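Local atomic coordinates of putatuve endo-xylanase (Clostridium stercorarium, PDB entry 1O8P), a protein that probably binds xylan and cellulose chains as a family 6 carbohydrate-binding module, attaching a putative endo-xylanase to the plant polysaccharides it degrades. Residues A31-L42 and I54-Y65; V91-L101 and S123-V134. One frame throughout, in Å; residues are numbered along the deposited sequence.

Contact 1 of 2, residues A31-L42 and I54-Y65; sequences AEDYDSSYGPNL and IGYIENGYSTTY. With CA (calcium ion), chain B.
The CA of Gly39 sits over the centre of one face of the Tyr61 ring, a compact example of how an aromatic ring can hold a turn in place. It stands 3.4 Å from the ring centroid and almost on the ring normal, a CH-pi contact; on the opposite face rests the backbone N of Glu58. The sandwiched ring then uses its hydroxyl, for Asn41 N donates to Tyr61 OH (3.1 Å), fastening the type I turn of Gly39 to Leu42. Leu42 slides past this ring in the opposite direction, and its chi1 of -154°, with CG anti to the backbone N, carries the branch toward 54-65, where CD1 lies 3.8 Å from Ile57 CG1 in a side-by-side pairing, while CD2 crosses toward Ile54.

At the other end Tyr65 does similar work: Tyr34 CB sits over the face of its ring, and Tyr34 CE2 meets Ile54 CG2 at the edge of the Tyr34 ring. Tyr65 OH donates to Ala31 O at 2.6 Å, in the carbonyl plane and on a lone pair, and in turn accepts from Thr63 OG1 (3.1 Å). Two bonds thus hold the hydroxyl beside the carbonyl of Ala31, the residue before Glu32. At this end of the segment Glu32 turns from the contact to bind the calcium ion through both carboxylate oxygens, OE1 at 2.6 Å and OE2 at a longer 2.9 Å, with Gln30, Ser52 and Asp142.

Between these ends, strands 36-38 and 62-65 pair antiparallel, Tyr38 and Ser62 exchanging backbone bonds. Asp35 N bonds to Thr64 O (2.8 Å), and Asp35 OD2 forms a salt bridge with Arg23. Asp35 and Ser36 both face Thr64, a classic beta bulge at the edge strand 36-38 of the beta-sandwich.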
# COMPACT_ATOMS: atom_id res chain seq x y z
N ALA A 31 2.88 0.43 6.03
CA ALA A 31 1.86 1.30 5.47
C ALA A 31 1.62 2.53 6.37
O ALA A 31 1.18 3.60 5.88
CB ALA A 31 0.58 0.51 5.23
N GLU A 32 1.88 2.37 7.67
CA GLU A 32 1.82 3.51 8.58
C GLU A 32 2.97 4.53 8.34
O GLU A 32 2.94 5.62 8.89
CB GLU A 32 1.77 3.06 10.07
CG GLU A 32 3.05 2.42 10.62
CD GLU A 32 3.15 0.94 10.29
OE1 GLU A 32 2.53 0.48 9.31
OE2 GLU A 32 3.88 0.23 11.01
N ASP A 33 3.96 4.19 7.52
CA ASP A 33 5.06 5.15 7.27
C ASP A 33 4.81 6.00 6.02
O ASP A 33 5.67 6.09 5.15
CB ASP A 33 6.39 4.42 7.13
CG ASP A 33 6.85 3.74 8.42
OD1 ASP A 33 6.39 4.05 9.53
OD2 ASP A 33 7.72 2.85 8.39
N TYR A 34 3.62 6.58 5.92
CA TYR A 34 3.29 7.44 4.81
C TYR A 34 3.80 8.87 5.07
O TYR A 34 3.90 9.32 6.23
CB TYR A 34 1.77 7.43 4.55
CG TYR A 34 0.93 7.78 5.75
CD1 TYR A 34 0.69 9.11 6.10
CD2 TYR A 34 0.36 6.79 6.54
CE1 TYR A 34 -0.08 9.43 7.20
CE2 TYR A 34 -0.42 7.09 7.66
CZ TYR A 34 -0.64 8.42 7.98
OH TYR A 34 -1.41 8.73 9.09
N ASP A 35 4.14 9.57 3.99
CA ASP A 35 4.67 10.92 4.09
C ASP A 35 3.54 11.91 4.00
O ASP A 35 3.67 13.02 4.42
CB ASP A 35 5.65 11.15 2.96
CG ASP A 35 6.81 10.21 3.04
OD1 ASP A 35 7.68 10.47 3.89
OD2 ASP A 35 6.93 9.16 2.35
N SER A 36 2.41 11.46 3.46
CA SER A 36 1.27 12.31 3.15
C SER A 36 0.01 11.43 3.06
O SER A 36 0.09 10.22 2.80
CB SER A 36 1.55 12.98 1.81
OG SER A 36 0.38 13.55 1.31
N SER A 37 -1.16 11.98 3.32
CA SER A 37 -2.39 11.17 3.23
C SER A 37 -3.61 12.04 2.97
O SER A 37 -3.59 13.26 3.27
CB SER A 37 -2.60 10.30 4.45
OG SER A 37 -2.96 11.07 5.57
N TYR A 38 -4.63 11.45 2.35
CA TYR A 38 -5.93 12.05 2.28
C TYR A 38 -6.93 11.17 3.01
O TYR A 38 -7.09 10.03 2.69
CB TYR A 38 -6.41 12.28 0.83
CG TYR A 38 -7.88 12.68 0.87
CD1 TYR A 38 -8.24 14.01 1.15
CD2 TYR A 38 -8.91 11.72 0.76
CE1 TYR A 38 -9.57 14.36 1.24
CE2 TYR A 38 -10.25 12.08 0.86
CZ TYR A 38 -10.56 13.40 1.08
OH TYR A 38 -11.84 13.79 1.21
N GLY A 39 -7.64 11.72 3.97
CA GLY A 39 -8.75 11.00 4.55
C GLY A 39 -8.84 11.33 6.02
O GLY A 39 -8.00 10.86 6.81
N PRO A 40 -9.84 12.15 6.35
CA PRO A 40 -10.00 12.75 7.69
C PRO A 40 -9.91 11.75 8.83
O PRO A 40 -9.31 12.11 9.85
CB PRO A 40 -11.42 13.36 7.66
CG PRO A 40 -12.09 12.78 6.40
CD PRO A 40 -10.90 12.58 5.42
N ASN A 41 -10.45 10.54 8.63
CA ASN A 41 -10.55 9.53 9.67
C ASN A 41 -9.36 8.59 9.81
O ASN A 41 -9.31 7.83 10.76
CB ASN A 41 -11.77 8.65 9.43
CG ASN A 41 -13.10 9.40 9.59
OD1 ASN A 41 -13.11 10.56 10.01
ND2 ASN A 41 -14.20 8.73 9.28
N LEU A 42 -8.44 8.63 8.84
CA LEU A 42 -7.40 7.62 8.72
C LEU A 42 -6.65 7.55 10.03
O LEU A 42 -6.34 8.58 10.61
CB LEU A 42 -6.43 7.94 7.57
CG LEU A 42 -5.71 6.72 6.96
CD1 LEU A 42 -5.57 6.82 5.45
CD2 LEU A 42 -4.34 6.62 7.59
N ILE A 54 -2.48 0.74 9.07
CA ILE A 54 -3.45 1.81 8.85
C ILE A 54 -4.87 1.21 8.75
O ILE A 54 -5.04 0.08 8.29
CB ILE A 54 -3.03 2.68 7.65
CG1 ILE A 54 -2.92 1.83 6.36
CG2 ILE A 54 -1.68 3.41 8.00
CD1 ILE A 54 -2.59 2.59 5.08
N GLY A 55 -5.86 1.99 9.18
CA GLY A 55 -7.28 1.63 9.16
C GLY A 55 -8.16 2.90 9.22
O GLY A 55 -7.62 4.00 9.05
N TYR A 56 -9.47 2.73 9.50
CA TYR A 56 -10.53 3.76 9.41
C TYR A 56 -10.46 4.39 8.04
O TYR A 56 -10.63 5.60 7.87
CB TYR A 56 -10.49 4.82 10.54
CG TYR A 56 -11.00 4.42 11.92
CD1 TYR A 56 -11.40 3.11 12.23
CD2 TYR A 56 -11.05 5.37 12.95
CE1 TYR A 56 -11.84 2.75 13.53
CE2 TYR A 56 -11.48 5.04 14.23
CZ TYR A 56 -11.88 3.73 14.54
OH TYR A 56 -12.29 3.42 15.84
N ILE A 57 -10.20 3.54 7.04
CA ILE A 57 -10.10 3.94 5.62
C ILE A 57 -11.47 3.91 4.94
O ILE A 57 -12.30 3.07 5.25
CB ILE A 57 -9.03 3.07 4.89
CG1 ILE A 57 -7.61 3.58 5.18
CG2 ILE A 57 -9.31 2.93 3.38
CD1 ILE A 57 -6.53 2.56 4.88
N GLU A 58 -11.69 4.86 4.04
CA GLU A 58 -12.92 4.93 3.26
C GLU A 58 -12.61 5.07 1.78
O GLU A 58 -11.49 5.39 1.40
CB GLU A 58 -13.74 6.15 3.71
CG GLU A 58 -14.25 6.09 5.15
CD GLU A 58 -15.22 4.94 5.46
OE1 GLU A 58 -15.81 4.30 4.54
OE2 GLU A 58 -15.42 4.67 6.67
N ASN A 59 -13.61 4.83 0.93
CA ASN A 59 -13.55 5.20 -0.49
C ASN A 59 -13.00 6.62 -0.71
O ASN A 59 -13.48 7.59 -0.11
CB ASN A 59 -14.96 5.08 -1.14
CG ASN A 59 -14.91 5.32 -2.61
OD1 ASN A 59 -13.95 4.94 -3.24
ND2 ASN A 59 -15.93 5.97 -3.18
N GLY A 60 -12.00 6.73 -1.59
CA GLY A 60 -11.35 7.97 -1.93
C GLY A 60 -10.14 8.32 -1.07
O GLY A 60 -9.39 9.25 -1.42
N TYR A 61 -9.94 7.60 0.03
CA TYR A 61 -8.70 7.79 0.85
C TYR A 61 -7.44 7.35 0.12
O TYR A 61 -7.51 6.58 -0.84
CB TYR A 61 -8.75 7.01 2.16
CG TYR A 61 -9.62 7.59 3.24
CD1 TYR A 61 -10.75 8.36 2.93
CD2 TYR A 61 -9.32 7.33 4.58
CE1 TYR A 61 -11.56 8.89 3.95
CE2 TYR A 61 -10.09 7.86 5.62
CZ TYR A 61 -11.21 8.63 5.30
OH TYR A 61 -11.97 9.09 6.33
N SER A 62 -6.29 7.83 0.57
CA SER A 62 -5.05 7.59 -0.12
C SER A 62 -3.88 7.85 0.83
O SER A 62 -3.99 8.64 1.78
CB SER A 62 -4.93 8.47 -1.39
OG SER A 62 -4.68 9.83 -1.06
N THR A 63 -2.78 7.13 0.59
CA THR A 63 -1.54 7.35 1.32
C THR A 63 -0.43 7.44 0.31
O THR A 63 -0.46 6.76 -0.72
CB THR A 63 -1.26 6.27 2.39
OG1 THR A 63 -1.77 5.02 1.95
CG2 THR A 63 -2.06 6.50 3.64
N THR A 64 0.53 8.30 0.60
CA THR A 64 1.61 8.56 -0.30
C THR A 64 2.91 8.21 0.40
O THR A 64 3.10 8.60 1.56
CB THR A 64 1.61 10.04 -0.68
OG1 THR A 64 0.44 10.33 -1.45
CG2 THR A 64 2.84 10.41 -1.61
N TYR A 65 3.78 7.53 -0.33
CA TYR A 65 5.07 7.04 0.13
C TYR A 65 6.11 7.52 -0.86
O TYR A 65 6.24 6.98 -1.97
CB TYR A 65 5.07 5.49 0.21
CG TYR A 65 3.93 5.00 1.04
CD1 TYR A 65 2.63 4.89 0.50
CD2 TYR A 65 4.12 4.68 2.38
CE1 TYR A 65 1.58 4.46 1.26
CE2 TYR A 65 3.06 4.24 3.16
CZ TYR A 65 1.79 4.13 2.59
OH TYR A 65 0.71 3.74 3.35
CA CA B . 2.81 -2.07 9.63
O HOH W 1 4.12 -2.38 11.68

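Contact 2 of 2, residues V91-L101 and S123-V134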
# COMPACT_ATOMS: atom_id res chain seq x y z
N VAL A 91 -2.47 1.29 -7.03
CA VAL A 91 -1.06 1.63 -6.86
C VAL A 91 -0.69 2.59 -7.99
O VAL A 91 -0.72 2.21 -9.16
CB VAL A 91 -0.13 0.36 -6.82
CG1 VAL A 91 1.30 0.79 -6.49
CG2 VAL A 91 -0.63 -0.66 -5.78
N ARG A 92 -0.39 3.84 -7.64
CA ARG A 92 -0.21 4.92 -8.61
C ARG A 92 1.11 5.66 -8.41
O ARG A 92 1.70 5.60 -7.32
CB ARG A 92 -1.32 5.95 -8.48
CG ARG A 92 -2.72 5.45 -8.69
CD ARG A 92 -3.57 6.56 -9.09
NE ARG A 92 -4.86 6.15 -9.59
CZ ARG A 92 -5.30 6.40 -10.80
NH1 ARG A 92 -4.55 7.02 -11.69
NH2 ARG A 92 -6.50 5.99 -11.14
N LEU A 93 1.55 6.36 -9.46
CA LEU A 93 2.73 7.22 -9.36
C LEU A 93 2.38 8.68 -8.99
O LEU A 93 1.46 9.26 -9.56
CB LEU A 93 3.46 7.24 -10.69
CG LEU A 93 4.12 5.94 -11.15
CD1 LEU A 93 4.80 6.21 -12.47
CD2 LEU A 93 5.10 5.39 -10.07
N GLY A 94 3.10 9.25 -8.02
CA GLY A 94 3.12 10.71 -7.88
C GLY A 94 1.95 11.23 -7.07
O GLY A 94 2.16 11.84 -6.04
N SER A 95 0.73 10.95 -7.51
CA SER A 95 -0.45 11.42 -6.82
C SER A 95 -1.60 10.47 -7.08
O SER A 95 -1.46 9.55 -7.88
CB SER A 95 -0.81 12.85 -7.30
OG SER A 95 -1.39 12.81 -8.60
N PRO A 96 -2.73 10.67 -6.40
CA PRO A 96 -3.95 9.90 -6.69
C PRO A 96 -4.45 9.95 -8.17
O PRO A 96 -5.24 9.09 -8.59
CB PRO A 96 -4.98 10.54 -5.76
CG PRO A 96 -4.19 11.09 -4.69
CD PRO A 96 -2.93 11.61 -5.28
N SER A 97 -4.00 10.94 -8.92
CA SER A 97 -4.38 11.07 -10.32
C SER A 97 -3.22 10.68 -11.26
O SER A 97 -3.37 10.75 -12.47
CB SER A 97 -4.86 12.50 -10.62
OG SER A 97 -6.01 12.83 -9.81
N GLY A 98 -2.08 10.27 -10.70
CA GLY A 98 -0.93 9.86 -11.50
C GLY A 98 -1.15 8.51 -12.17
O GLY A 98 -2.18 7.89 -12.01
N THR A 99 -0.16 8.06 -12.92
CA THR A 99 -0.22 6.79 -13.63
C THR A 99 -0.61 5.62 -12.70
O THR A 99 -0.03 5.45 -11.65
CB THR A 99 1.15 6.54 -14.27
OG1 THR A 99 1.44 7.62 -15.17
CG2 THR A 99 1.13 5.30 -15.17
N LEU A 100 -1.61 4.84 -13.13
CA LEU A 100 -2.05 3.63 -12.45
C LEU A 100 -1.12 2.48 -12.84
O LEU A 100 -1.02 2.14 -14.01
CB LEU A 100 -3.51 3.30 -12.83
CG LEU A 100 -4.11 2.04 -12.16
CD1 LEU A 100 -4.21 2.15 -10.64
CD2 LEU A 100 -5.48 1.72 -12.82
N LEU A 101 -0.39 1.94 -11.86
CA LEU A 101 0.55 0.84 -12.11
C LEU A 101 -0.15 -0.49 -12.02
O LEU A 101 0.25 -1.46 -12.67
CB LEU A 101 1.68 0.83 -11.07
CG LEU A 101 2.47 2.13 -10.96
CD1 LEU A 101 3.56 1.98 -9.88
CD2 LEU A 101 3.05 2.43 -12.32
N SER A 123 2.67 -2.56 -14.01
CA SER A 123 3.57 -2.09 -15.07
C SER A 123 4.96 -2.02 -14.48
O SER A 123 5.13 -1.53 -13.35
CB SER A 123 3.23 -0.68 -15.52
OG SER A 123 1.89 -0.58 -15.92
N ASN A 124 5.93 -2.49 -15.27
CA ASN A 124 7.32 -2.44 -14.90
C ASN A 124 7.70 -1.02 -14.51
O ASN A 124 7.59 -0.13 -15.34
CB ASN A 124 8.21 -2.91 -16.06
CG ASN A 124 9.70 -2.97 -15.66
OD1 ASN A 124 10.05 -3.56 -14.64
ND2 ASN A 124 10.57 -2.33 -16.44
N THR A 125 8.17 -0.85 -13.28
CA THR A 125 8.51 0.44 -12.70
C THR A 125 9.95 0.35 -12.19
O THR A 125 10.29 -0.58 -11.48
CB THR A 125 7.53 0.68 -11.51
OG1 THR A 125 6.19 0.64 -12.02
CG2 THR A 125 7.68 2.07 -10.86
N ALA A 126 10.76 1.35 -12.54
CA ALA A 126 12.18 1.39 -12.21
C ALA A 126 12.58 2.77 -11.65
O ALA A 126 11.81 3.72 -11.74
CB ALA A 126 13.02 1.07 -13.46
N GLY A 127 13.74 2.84 -11.02
CA GLY A 127 14.29 4.07 -10.43
C GLY A 127 13.48 4.57 -9.25
O GLY A 127 12.69 3.83 -8.67
N VAL A 128 13.63 5.85 -8.92
CA VAL A 128 13.05 6.38 -7.70
C VAL A 128 11.71 7.05 -7.96
O VAL A 128 11.64 7.99 -8.78
CB VAL A 128 14.01 7.34 -6.95
CG1 VAL A 128 13.34 7.83 -5.63
CG2 VAL A 128 15.32 6.60 -6.63
N LYS A 129 10.66 6.55 -7.27
CA LYS A 129 9.29 7.01 -7.46
C LYS A 129 8.56 7.31 -6.16
O LYS A 129 8.83 6.72 -5.11
CB LYS A 129 8.43 5.99 -8.24
CG LYS A 129 8.92 5.55 -9.63
CD LYS A 129 8.94 6.66 -10.65
CE LYS A 129 9.04 6.10 -12.10
NZ LYS A 129 10.51 6.10 -12.58
N ASP A 130 7.61 8.23 -6.24
CA ASP A 130 6.61 8.42 -5.22
C ASP A 130 5.43 7.53 -5.47
O ASP A 130 4.85 7.56 -6.57
CB ASP A 130 6.15 9.86 -5.16
CG ASP A 130 7.28 10.81 -4.76
OD1 ASP A 130 8.38 10.39 -4.29
OD2 ASP A 130 7.14 12.00 -4.95
N ILE A 131 5.07 6.73 -4.47
CA ILE A 131 3.97 5.75 -4.60
C ILE A 131 2.75 6.19 -3.81
O ILE A 131 2.83 6.57 -2.64
CB ILE A 131 4.40 4.30 -4.18
CG1 ILE A 131 5.44 3.75 -5.14
CG2 ILE A 131 3.17 3.31 -4.22
CD1 ILE A 131 4.88 3.45 -6.59
N VAL A 132 1.61 6.09 -4.47
CA VAL A 132 0.32 6.39 -3.86
C VAL A 132 -0.59 5.16 -3.85
O VAL A 132 -0.79 4.54 -4.88
CB VAL A 132 -0.36 7.59 -4.61
CG1 VAL A 132 -1.65 8.02 -3.92
CG2 VAL A 132 0.67 8.75 -4.71
N LEU A 133 -1.15 4.83 -2.68
CA LEU A 133 -2.21 3.81 -2.55
C LEU A 133 -3.58 4.54 -2.45
O LEU A 133 -3.75 5.39 -1.59
CB LEU A 133 -1.97 2.95 -1.30
CG LEU A 133 -0.58 2.30 -1.19
CD1 LEU A 133 -0.50 1.49 0.13
CD2 LEU A 133 -0.31 1.39 -2.44
N VAL A 134 -4.51 4.21 -3.34
CA VAL A 134 -5.81 4.82 -3.37
C VAL A 134 -6.80 3.72 -3.07
O VAL A 134 -6.79 2.67 -3.71
CB VAL A 134 -6.10 5.55 -4.74
CG1 VAL A 134 -7.47 6.26 -4.69
CG2 VAL A 134 -4.95 6.53 -5.11
O HOH W 2 0.86 1.68 -15.85
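Antiparallel pairing of strands 91-93 and 128-134 within one sheet of the beta-sandwich frames this contact and illustrates how the two faces of a single ladder can be put to different uses. Arg92 and Val132 form the hydrogen-bonded pair: Arg92 N reaches Val132 O at 2.9 Å, and Val132 N returns the bond to Arg92 O. Gly94 N extends the ladder to Asp130 O (2.8 Å), just as the chain leaves the strand.

On the face of Val91, Leu93, Ile131 and Leu133 the side chains are apolar and turn toward Phe144 and Phe146 of strand 140-147 in the sandwich interior. Val91 CG2 lies beside Leu133 CD2, the two side chains pointing the same way, while Val91 CG1 crosses to Ile131 CG2 (3.9 Å). The side chains of Leu101 and Ile131 cross at about a right angle, CD1 touching CD1, and both Leu101 methyls approach Thr125 OG1 tip to tip.

The face of Arg92 and Val132 is closed by the hairpin connection, whose Ser95-Gly98 type I turn is reinforced by an ST turn at Ser95. Residues 91-101 form a beta-hairpin, while 123-134 carry the chain from one sheet to the other. Val132 CG2, anti to its own carbonyl carbon, touches Ser95 N at 3.6 Å, and Pro96 CB packs on Val134 CG2. The extended Arg92 chain carries its guanidinium to the turn, with Pro96 O and Leu100 CB over opposite faces and NE donating to Gln90. At the far end Ser123 N bonds to Leu101 O (3.0 Å), and a water links Leu100 O with Ser123 OG.

Overall arrangement
From the N terminus, contact 1 closes first: the chain passes the calcium site, runs through strand 36-38 and returns, after strands 43-46 and 52-55, to lay 62-69 antiparallel beside it. Contact 2 opens only after this is complete, bringing strand 87-93 and its hairpin against 128-135, so the two loops follow in series without nesting or crossing. They meet where strand 128-135 lies between 62-69 and 87-93: Tyr65 N to Ile131 O and Thr63 O to Leu133 N are probable hydrogen bonds. One mixed sheet thereby runs through both contacts, while Ser123 and Thr125 lead from contact 2 to the four-stranded sheet.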